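Local coordinates for Lmo1340 protein (Listeria monocytogenes, PDB 4NLM) that is of unknown function but, as a probable surface lipoprotein, carries a YqgU-like six-bladed beta-propeller domain, at residues His229-Glu237 with Glu242-Thr250; Asp280-Tyr290 with Glu301-Thr310. One frame throughout, in Å; residues are numbered along the deposited sequence.

Contact 1: residues His229-Glu237 with Glu242-Thr250; sequences HDNVLLTIE and EKLLYDFRT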
loop_
_atom_site.group_PDB
_atom_site.type_symbol
_atom_site.label_atom_id
_atom_site.label_comp_id
_atom_site.label_asym_id
_atom_site.label_seq_id
_atom_site.Cartn_x
_atom_site.Cartn_y
_atom_site.Cartn_z
ATOM N N HIS A 229 7.352 4.914 -6.268
ATOM C CA HIS A 229 6.938 3.786 -7.076
ATOM C C HIS A 229 7.427 4.013 -8.483
ATOM O O HIS A 229 7.346 5.130 -8.972
ATOM C CB HIS A 229 5.430 3.577 -7.089
ATOM C CG HIS A 229 5.054 2.181 -7.397
ATOM N ND1 HIS A 229 5.255 1.155 -6.495
ATOM C CD2 HIS A 229 4.464 1.630 -8.479
ATOM C CE1 HIS A 229 4.829 0.026 -7.027
ATOM N NE2 HIS A 229 4.357 0.284 -8.233
ATOM N N ASP A 230 7.860 2.938 -9.142
ATOM C CA ASP A 230 8.254 3.008 -10.534
ATOM C C ASP A 230 9.167 4.195 -10.859
ATOM O O ASP A 230 8.995 4.908 -11.856
ATOM C CB ASP A 230 7.006 2.963 -11.401
ATOM C CG ASP A 230 6.357 1.583 -11.443
ATOM O OD1 ASP A 230 6.910 0.593 -10.918
ATOM O OD2 ASP A 230 5.253 1.487 -12.019
ATOM N N ASN A 231 10.151 4.379 -9.990
ATOM C CA ASN A 231 11.178 5.402 -10.137
ATOM C C ASN A 231 10.676 6.823 -10.009
ATOM O O ASN A 231 11.339 7.765 -10.414
ATOM C CB ASN A 231 11.944 5.229 -11.461
ATOM C CG ASN A 231 12.611 3.866 -11.583
ATOM O OD1 ASN A 231 12.446 3.172 -12.588
ATOM N ND2 ASN A 231 13.339 3.464 -10.548
ATOM N N VAL A 232 9.487 6.981 -9.445
ATOM C CA VAL A 232 8.918 8.303 -9.199
ATOM C C VAL A 232 8.793 8.510 -7.701
ATOM O O VAL A 232 8.302 7.637 -7.015
ATOM C CB VAL A 232 7.542 8.459 -9.857
ATOM C CG1 VAL A 232 6.904 9.801 -9.506
ATOM C CG2 VAL A 232 7.680 8.295 -11.358
ATOM N N LEU A 233 9.259 9.660 -7.230
ATOM C CA LEU A 233 9.076 10.081 -5.866
ATOM C C LEU A 233 7.917 11.078 -5.855
ATOM O O LEU A 233 7.966 12.133 -6.501
ATOM C CB LEU A 233 10.318 10.779 -5.318
ATOM C CG LEU A 233 10.191 11.532 -4.002
ATOM C CD1 LEU A 233 9.804 10.583 -2.871
ATOM C CD2 LEU A 233 11.449 12.289 -3.608
ATOM N N LEU A 234 6.872 10.722 -5.129
ATOM C CA LEU A 234 5.709 11.569 -4.878
ATOM C C LEU A 234 5.886 12.240 -3.529
ATOM O O LEU A 234 6.244 11.572 -2.555
ATOM C CB LEU A 234 4.449 10.723 -4.802
ATOM C CG LEU A 234 3.202 11.454 -4.280
ATOM C CD1 LEU A 234 2.710 12.454 -5.318
ATOM C CD2 LEU A 234 2.112 10.470 -3.855
ATOM N N THR A 235 5.706 13.544 -3.483
ATOM C CA THR A 235 5.659 14.259 -2.231
ATOM C C THR A 235 4.330 14.992 -2.119
ATOM O O THR A 235 3.748 15.412 -3.115
ATOM C CB THR A 235 6.817 15.238 -2.013
ATOM O OG1 THR A 235 6.824 16.205 -3.042
ATOM C CG2 THR A 235 8.167 14.518 -1.994
ATOM N N ILE A 236 3.868 15.158 -0.887
ATOM C CA ILE A 236 2.636 15.890 -0.584
ATOM C C ILE A 236 2.978 16.901 0.499
ATOM O O ILE A 236 3.611 16.558 1.499
ATOM C CB ILE A 236 1.522 14.939 -0.106
ATOM C CG1 ILE A 236 1.244 13.844 -1.140
ATOM C CG2 ILE A 236 0.239 15.697 0.192
ATOM C CD1 ILE A 236 0.241 12.785 -0.695
ATOM N N GLU A 237 2.519 18.133 0.326
ATOM C CA GLU A 237 2.765 19.185 1.270
ATOM C C GLU A 237 1.614 20.194 1.225
ATOM O O GLU A 237 0.951 20.333 0.219
ATOM C CB GLU A 237 4.105 19.884 0.994
ATOM C CG GLU A 237 4.111 20.700 -0.283
ATOM C CD GLU A 237 5.504 21.094 -0.723
ATOM O OE1 GLU A 237 5.999 22.159 -0.302
ATOM O OE2 GLU A 237 6.077 20.341 -1.533
ATOM N N GLU A 242 -5.625 26.226 2.122
ATOM C CA GLU A 242 -6.679 25.911 1.155
ATOM C C GLU A 242 -6.337 24.799 0.169
ATOM O O GLU A 242 -7.211 24.292 -0.521
ATOM C CB GLU A 242 -7.005 27.157 0.317
ATOM C CG GLU A 242 -7.459 28.361 1.120
ATOM C CD GLU A 242 -8.723 28.088 1.901
ATOM O OE1 GLU A 242 -9.470 27.160 1.523
ATOM O OE2 GLU A 242 -8.982 28.810 2.885
ATOM N N LYS A 243 -5.064 24.410 0.093
ATOM C CA LYS A 243 -4.650 23.438 -0.922
ATOM C C LYS A 243 -3.565 22.484 -0.464
ATOM O O LYS A 243 -2.739 22.829 0.386
ATOM C CB LYS A 243 -4.084 24.166 -2.157
ATOM C CG LYS A 243 -5.049 25.124 -2.826
ATOM C CD LYS A 243 -4.371 25.973 -3.899
ATOM C CE LYS A 243 -3.310 26.887 -3.298
ATOM N NZ LYS A 243 -2.813 27.949 -4.228
ATOM N N LEU A 244 -3.586 21.291 -1.049
ATOM C CA LEU A 244 -2.469 20.357 -0.920
ATOM C C LEU A 244 -1.753 20.276 -2.246
ATOM O O LEU A 244 -2.372 20.224 -3.315
ATOM C CB LEU A 244 -2.885 18.943 -0.565
ATOM C CG LEU A 244 -3.162 18.664 0.891
ATOM C CD1 LEU A 244 -3.689 17.249 0.989
ATOM C CD2 LEU A 244 -1.918 18.855 1.735
ATOM N N LEU A 245 -0.438 20.243 -2.159
ATOM C CA LEU A 245 0.443 20.187 -3.325
ATOM C C LEU A 245 1.127 18.829 -3.472
ATOM O O LEU A 245 1.846 18.395 -2.560
ATOM C CB LEU A 245 1.483 21.280 -3.183
ATOM C CG LEU A 245 2.614 21.295 -4.223
ATOM C CD1 LEU A 245 2.112 21.458 -5.639
ATOM C CD2 LEU A 245 3.626 22.378 -3.890
ATOM N N TYR A 246 0.827 18.175 -4.585
ATOM C CA TYR A 246 1.397 16.891 -4.970
ATOM C C TYR A 246 2.483 17.150 -5.995
ATOM O O TYR A 246 2.192 17.646 -7.086
ATOM C CB TYR A 246 0.341 15.976 -5.578
ATOM C CG TYR A 246 -0.770 15.531 -4.658
ATOM C CD1 TYR A 246 -1.746 16.403 -4.216
ATOM C CD2 TYR A 246 -0.906 14.215 -4.312
ATOM C CE1 TYR A 246 -2.785 15.987 -3.393
ATOM C CE2 TYR A 246 -1.920 13.796 -3.471
ATOM C CZ TYR A 246 -2.857 14.669 -3.028
ATOM O OH TYR A 246 -3.890 14.262 -2.204
ATOM N N ASP A 247 3.740 16.840 -5.659
ATOM C CA ASP A 247 4.861 16.991 -6.576
ATOM C C ASP A 247 5.385 15.613 -6.994
ATOM O O ASP A 247 5.426 14.678 -6.189
ATOM C CB ASP A 247 6.005 17.795 -5.962
ATOM C CG ASP A 247 5.805 19.289 -6.024
ATOM O OD1 ASP A 247 4.881 19.768 -6.683
ATOM O OD2 ASP A 247 6.645 20.009 -5.443
ATOM N N PHE A 248 5.788 15.526 -8.247
ATOM C CA PHE A 248 6.315 14.314 -8.846
ATOM C C PHE A 248 7.746 14.585 -9.264
ATOM O O PHE A 248 8.021 15.533 -10.010
ATOM C CB PHE A 248 5.449 13.930 -10.043
ATOM C CG PHE A 248 4.003 13.667 -9.657
ATOM C CD1 PHE A 248 3.098 14.704 -9.495
ATOM C CD2 PHE A 248 3.572 12.366 -9.433
ATOM C CE1 PHE A 248 1.775 14.462 -9.089
ATOM C CE2 PHE A 248 2.259 12.120 -9.059
ATOM C CZ PHE A 248 1.365 13.164 -8.885
ATOM N N ARG A 249 8.647 13.745 -8.769
ATOM C CA ARG A 249 10.062 13.880 -9.045
ATOM C C ARG A 249 10.666 12.623 -9.647
ATOM O O ARG A 249 10.278 11.506 -9.260
ATOM C CB ARG A 249 10.800 14.174 -7.734
ATOM C CG ARG A 249 10.687 15.594 -7.233
ATOM C CD ARG A 249 11.444 15.777 -5.940
ATOM N NE ARG A 249 11.483 17.166 -5.474
ATOM C CZ ARG A 249 10.514 17.753 -4.784
ATOM N NH1 ARG A 249 9.414 17.090 -4.492
ATOM N NH2 ARG A 249 10.653 19.009 -4.383
ATOM N N THR A 250 11.634 12.800 -10.556
ATOM C CA THR A 250 12.348 11.658 -11.126
ATOM C C THR A 250 13.365 11.186 -10.105
ATOM O O THR A 250 13.653 11.905 -9.151
ATOM C CB THR A 250 13.137 12.013 -12.390
ATOM O OG1 THR A 250 12.242 12.460 -13.408
ATOM C CG2 THR A 250 13.892 10.791 -12.893
HETATM O O HOH W 1 8.262 14.745 -5.359
HETATM O O HOH W 2 4.922 18.131 -2.495
HETATM O O HOH W 3 8.116 19.669 -3.290
#
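Leu234 and Phe248 run next to each other on the closely packed face of this strand pair. CD1 of Leu234 sits over one face of the Phe248 ring, displaced toward its rim, 4.1 Å from the ring centroid and 23° off the normal, a CH-pi contact; the same methyl also comes to the edge of the Tyr246 ring. Val232 CG1 meets the Phe248 ring at its edge. Farther along, Ile236 CD1 packs 3.7 Å from Tyr246 CE2. Phe284 meets the Phe248 ring edge-to-face.

Strands 232-238 and 243-249 form an antiparallel beta hairpin within the propeller domain, with paired backbone bonds at Leu233-Arg249, Thr235-Asp247 and Glu237-Leu245.

The other face is mixed: Leu233 and Leu245 share it with Thr235, Glu237, Asp247 and Arg249, and waters bridge the polar groups. Arg249 leaves with CG beside the backbone N (chi1 -77°) and then runs extended, which brings its NH1 to 3.1 Å from Thr235 OG1, at the edge of the guanidinium. One water accepts from Arg249 NH1 and donates to Leu233 O. A second water accepts from NH2 of Arg249 and donates to Glu237 OE2 and, at 2.6 Å, to Asp247 OD2. This last water thus ties together Glu237 OE2 and Asp247 OD2, 4.0 Å apart, and probably eases the repulsion of the two carboxylates. Asp247 is further held by Ser258 and Asn255.

Contact 2: residues Asp280-Tyr290 with Glu301-Thr310; sequences DKNTFLTFVPY and EYKLVKIDPT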
loop_
_atom_site.group_PDB
_atom_site.type_symbol
_atom_site.label_atom_id
_atom_site.label_comp_id
_atom_site.label_asym_id
_atom_site.label_seq_id
_atom_site.Cartn_x
_atom_site.Cartn_y
_atom_site.Cartn_z
ATOM N N ASP A 280 2.802 5.439 -11.504
ATOM C CA ASP A 280 3.954 5.515 -12.362
ATOM C C ASP A 280 3.996 6.882 -13.061
ATOM O O ASP A 280 3.159 7.738 -12.817
ATOM C CB ASP A 280 3.996 4.318 -13.318
ATOM C CG ASP A 280 2.819 4.273 -14.267
ATOM O OD1 ASP A 280 2.432 5.321 -14.791
ATOM O OD2 ASP A 280 2.301 3.168 -14.523
ATOM N N LYS A 281 4.962 7.072 -13.950
ATOM C CA LYS A 281 5.155 8.354 -14.612
ATOM C C LYS A 281 3.937 8.829 -15.399
ATOM O O LYS A 281 3.829 10.012 -15.683
ATOM C CB LYS A 281 6.322 8.262 -15.587
ATOM C CG LYS A 281 6.018 7.340 -16.749
ATOM C CD LYS A 281 7.213 7.273 -17.697
ATOM C CE LYS A 281 7.017 6.267 -18.831
ATOM N NZ LYS A 281 8.124 6.274 -19.827
ATOM N N ASN A 282 3.068 7.901 -15.802
ATOM C CA ASN A 282 1.859 8.248 -16.557
ATOM C C ASN A 282 0.503 8.085 -15.885
ATOM O O ASN A 282 -0.502 8.476 -16.485
ATOM C CB ASN A 282 1.815 7.438 -17.851
ATOM C CG ASN A 282 2.933 7.770 -18.802
ATOM O OD1 ASN A 282 3.752 6.935 -19.183
ATOM N ND2 ASN A 282 2.986 9.006 -19.163
ATOM N N THR A 283 0.475 7.506 -14.696
ATOM C CA THR A 283 -0.803 7.245 -14.040
ATOM C C THR A 283 -0.645 7.399 -12.548
ATOM O O THR A 283 0.087 6.656 -11.897
ATOM C CB THR A 283 -1.357 5.822 -14.355
ATOM O OG1 THR A 283 -1.492 5.624 -15.777
ATOM C CG2 THR A 283 -2.696 5.592 -13.712
ATOM N N PHE A 284 -1.349 8.391 -12.026
ATOM C CA PHE A 284 -1.460 8.613 -10.591
ATOM C C PHE A 284 -2.946 8.835 -10.305
ATOM O O PHE A 284 -3.546 9.798 -10.758
ATOM C CB PHE A 284 -0.649 9.796 -10.129
ATOM C CG PHE A 284 -0.797 10.081 -8.666
ATOM C CD1 PHE A 284 -0.180 9.293 -7.714
ATOM C CD2 PHE A 284 -1.562 11.133 -8.227
ATOM C CE1 PHE A 284 -0.322 9.540 -6.360
ATOM C CE2 PHE A 284 -1.700 11.392 -6.864
ATOM C CZ PHE A 284 -1.092 10.594 -5.941
ATOM N N LEU A 285 -3.531 7.891 -9.596
ATOM C CA LEU A 285 -4.973 7.946 -9.243
ATOM C C LEU A 285 -5.149 8.393 -7.824
ATOM O O LEU A 285 -4.518 7.858 -6.918
ATOM C CB LEU A 285 -5.565 6.551 -9.349
ATOM C CG LEU A 285 -5.539 5.886 -10.712
ATOM C CD1 LEU A 285 -5.855 4.402 -10.631
ATOM C CD2 LEU A 285 -6.512 6.574 -11.621
ATOM N N THR A 286 -6.012 9.388 -7.622
ATOM C CA THR A 286 -6.279 9.876 -6.270
ATOM C C THR A 286 -7.691 10.400 -6.162
ATOM O O THR A 286 -8.263 10.905 -7.134
ATOM C CB THR A 286 -5.307 11.013 -5.876
ATOM O OG1 THR A 286 -5.496 11.404 -4.519
ATOM C CG2 THR A 286 -5.367 12.191 -6.821
ATOM N N PHE A 287 -8.235 10.317 -4.959
ATOM C CA PHE A 287 -9.435 11.070 -4.633
ATOM C C PHE A 287 -9.042 12.516 -4.372
ATOM O O PHE A 287 -7.934 12.830 -3.886
ATOM C CB PHE A 287 -10.201 10.440 -3.443
ATOM C CG PHE A 287 -10.799 9.159 -3.827
ATOM C CD1 PHE A 287 -12.005 9.148 -4.526
ATOM C CD2 PHE A 287 -10.197 7.954 -3.531
ATOM C CE1 PHE A 287 -12.539 7.968 -4.956
ATOM C CE2 PHE A 287 -10.736 6.787 -3.954
ATOM C CZ PHE A 287 -11.933 6.786 -4.653
ATOM N N VAL A 288 -9.970 13.413 -4.700
ATOM C CA VAL A 288 -9.790 14.841 -4.561
ATOM C C VAL A 288 -11.102 15.426 -4.013
ATOM O O VAL A 288 -12.143 15.132 -4.547
ATOM C CB VAL A 288 -9.467 15.487 -5.932
ATOM C CG1 VAL A 288 -9.329 16.970 -5.847
ATOM C CG2 VAL A 288 -8.181 14.937 -6.496
ATOM N N PRO A 289 -11.016 16.308 -3.014
ATOM C CA PRO A 289 -12.225 16.934 -2.504
ATOM C C PRO A 289 -12.707 18.026 -3.436
ATOM O O PRO A 289 -11.928 18.598 -4.163
ATOM C CB PRO A 289 -11.767 17.570 -1.173
ATOM C CG PRO A 289 -10.388 17.066 -0.941
ATOM C CD PRO A 289 -9.823 16.718 -2.256
ATOM N N TYR A 290 -13.987 18.353 -3.339
ATOM C CA TYR A 290 -14.555 19.432 -4.119
ATOM C C TYR A 290 -14.255 20.819 -3.569
ATOM O O TYR A 290 -14.306 21.801 -4.302
ATOM C CB TYR A 290 -16.058 19.263 -4.263
ATOM C CG TYR A 290 -16.413 18.118 -5.150
ATOM C CD1 TYR A 290 -16.174 18.191 -6.512
ATOM C CD2 TYR A 290 -16.977 16.973 -4.650
ATOM C CE1 TYR A 290 -16.484 17.149 -7.332
ATOM C CE2 TYR A 290 -17.274 15.902 -5.470
ATOM C CZ TYR A 290 -17.013 16.008 -6.841
ATOM O OH TYR A 290 -17.359 14.978 -7.672
ATOM N N GLU A 301 -18.341 13.217 -1.265
ATOM C CA GLU A 301 -17.555 14.404 -1.086
ATOM C C GLU A 301 -16.326 14.471 -1.975
ATOM O O GLU A 301 -15.625 15.471 -1.895
ATOM C CB GLU A 301 -17.200 14.406 0.388
ATOM C CG GLU A 301 -16.324 15.473 1.034
ATOM C CD GLU A 301 -16.174 15.205 2.538
ATOM O OE1 GLU A 301 -15.152 15.585 3.152
ATOM O OE2 GLU A 301 -17.081 14.577 3.131
ATOM N N TYR A 302 -16.117 13.471 -2.840
ATOM C CA TYR A 302 -14.868 13.392 -3.623
ATOM C C TYR A 302 -15.130 13.052 -5.055
ATOM O O TYR A 302 -16.140 12.473 -5.403
ATOM C CB TYR A 302 -13.937 12.318 -3.034
ATOM C CG TYR A 302 -13.598 12.540 -1.593
ATOM C CD1 TYR A 302 -14.422 12.080 -0.609
ATOM C CD2 TYR A 302 -12.479 13.264 -1.203
ATOM C CE1 TYR A 302 -14.183 12.330 0.724
ATOM C CE2 TYR A 302 -12.218 13.495 0.150
ATOM C CZ TYR A 302 -13.094 13.042 1.107
ATOM O OH TYR A 302 -12.843 13.284 2.446
ATOM N N LYS A 303 -14.127 13.371 -5.864
ATOM C CA LYS A 303 -14.035 12.812 -7.214
ATOM C C LYS A 303 -12.754 11.987 -7.300
ATOM O O LYS A 303 -11.797 12.232 -6.603
ATOM C CB LYS A 303 -14.046 13.855 -8.284
ATOM C CG LYS A 303 -13.158 15.000 -8.041
ATOM C CD LYS A 303 -13.177 15.896 -9.261
ATOM C CE LYS A 303 -12.499 17.199 -8.973
ATOM N NZ LYS A 303 -12.615 18.075 -10.186
ATOM N N LEU A 304 -12.831 10.974 -8.136
ATOM C CA LEU A 304 -11.681 10.122 -8.430
ATOM C C LEU A 304 -11.059 10.644 -9.708
ATOM O O LEU A 304 -11.708 10.695 -10.759
ATOM C CB LEU A 304 -12.116 8.694 -8.617
ATOM C CG LEU A 304 -10.983 7.742 -9.000
ATOM C CD1 LEU A 304 -9.907 7.689 -7.937
ATOM C CD2 LEU A 304 -11.571 6.369 -9.237
ATOM N N VAL A 305 -9.793 11.019 -9.632
ATOM C CA VAL A 305 -9.131 11.507 -10.819
ATOM C C VAL A 305 -7.920 10.680 -11.151
ATOM O O VAL A 305 -7.378 9.937 -10.331
ATOM C CB VAL A 305 -8.693 12.959 -10.671
ATOM C CG1 VAL A 305 -9.878 13.832 -10.301
ATOM C CG2 VAL A 305 -7.546 13.096 -9.678
ATOM N N LYS A 306 -7.585 10.765 -12.434
ATOM C CA LYS A 306 -6.370 10.162 -12.986
ATOM C C LYS A 306 -5.494 11.291 -13.515
ATOM O O LYS A 306 -5.919 12.089 -14.368
ATOM C CB LYS A 306 -6.689 9.099 -14.043
ATOM C CG LYS A 306 -7.162 9.485 -15.418
ATOM C CD LYS A 306 -7.229 8.226 -16.292
ATOM C CE LYS A 306 -7.866 8.518 -17.645
ATOM N NZ LYS A 306 -8.320 7.281 -18.339
ATOM N N ILE A 307 -4.307 11.366 -12.942
ATOM C CA ILE A 307 -3.333 12.346 -13.378
ATOM C C ILE A 307 -2.211 11.646 -14.120
ATOM O O ILE A 307 -1.726 10.597 -13.726
ATOM C CB ILE A 307 -2.732 13.021 -12.138
ATOM C CG1 ILE A 307 -3.841 13.840 -11.516
ATOM C CG2 ILE A 307 -1.495 13.865 -12.453
ATOM C CD1 ILE A 307 -3.494 14.215 -10.116
ATOM N N ASP A 308 -1.838 12.214 -15.264
ATOM C CA ASP A 308 -0.688 11.747 -16.022
ATOM C C ASP A 308 0.371 12.832 -15.827
ATOM O O ASP A 308 0.348 13.861 -16.487
ATOM C CB ASP A 308 -1.024 11.583 -17.510
ATOM C CG ASP A 308 0.156 11.090 -18.346
ATOM O OD1 ASP A 308 1.312 11.248 -17.930
ATOM O OD2 ASP A 308 -0.111 10.600 -19.448
ATOM N N PRO A 309 1.324 12.618 -14.900
ATOM C CA PRO A 309 2.259 13.706 -14.596
ATOM C C PRO A 309 3.230 14.006 -15.737
ATOM O O PRO A 309 3.678 15.138 -15.861
ATOM C CB PRO A 309 3.002 13.226 -13.349
ATOM C CG PRO A 309 2.717 11.791 -13.229
ATOM C CD PRO A 309 1.509 11.452 -14.044
ATOM N N THR A 310 3.564 12.998 -16.545
ATOM C CA THR A 310 4.457 13.226 -17.687
ATOM C C THR A 310 3.775 14.083 -18.751
ATOM O O THR A 310 4.371 15.029 -19.302
ATOM C CB THR A 310 4.948 11.873 -18.251
ATOM O OG1 THR A 310 5.736 11.231 -17.259
ATOM C CG2 THR A 310 5.821 12.034 -19.524
HETATM O O HOH W 4 -15.721 18.002 -0.984
#
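The Phe287 ring takes the CD1 methyl of Leu304 over the centre of one face, 4.0 Å from the centroid and only 12° off the normal, a CH-pi contact; Tyr302 CB approaches the same ring obliquely. The backbone carbon of Val288 lies at the edge of the Tyr302 ring, whose hydroxyl is bonded to Glu264. At the edge of the Phe284 ring stands CD1 of Ile307. Tyr290 reaches across the end of the pair, its CD2 3.4 Å from Glu301 O and its OH bonded to Glu319 and to the backbone of Leu320.

Strands 284-289 and 302-308 are antiparallel neighbours in one sheet of the propeller domain, with strand 313-321 on the far side of 302-308. Backbone bonds pair Phe284 with Ile307, Thr286 with Val305 and Val288 with Lys303. Side chains alternate between the faces: Leu285, Phe287 and Leu304 project to one and touch Ile326, while Val288 and Ile307 project to the other and pack on strand 255-266.

Beyond the strands, Asp280 OD1 accepts from Asn282 N in an Asx turn. Lys281 O is gripped twice by Thr310: the backbone N comes at 3.1 Å, nearly along the C=O axis, and OG1 at 2.8 Å from above the carbonyl plane. With CG anti to the backbone N (chi1 -180°), the Asp308 carboxylate comes alongside Asn282, whose ND2 donates to OD1 at 3.1 Å; the amide and carboxylate planes stand 83° apart. Asp308 OD1 also accepts from Asn311 N.

In the fold
Contacts 1 and 2 follow one another along the chain in separate sheets of the same propeller domain, their centres about 12 Å apart. They meet mainly through apolar side chains (Leu234 CD2 lies 3.6 Å from Phe284 CE1, and Phe248 packs on Pro309), with Asp230 also touching Asp280. Contact 1 is more buried, yet one face carries a water-bridged polar network beside strand 212-223. Contact 2 is partly buried, its strand pair largely apolar on both faces; polar side-chain bonds between its segments lie at the turn end, around Lys281, Asn282, Asp308 and Thr310, while tyrosines at the other end bond outward to Glu264 and Glu319. Both touch strand 255-266, through Leu245 and Arg249 or Val288 and Ile307.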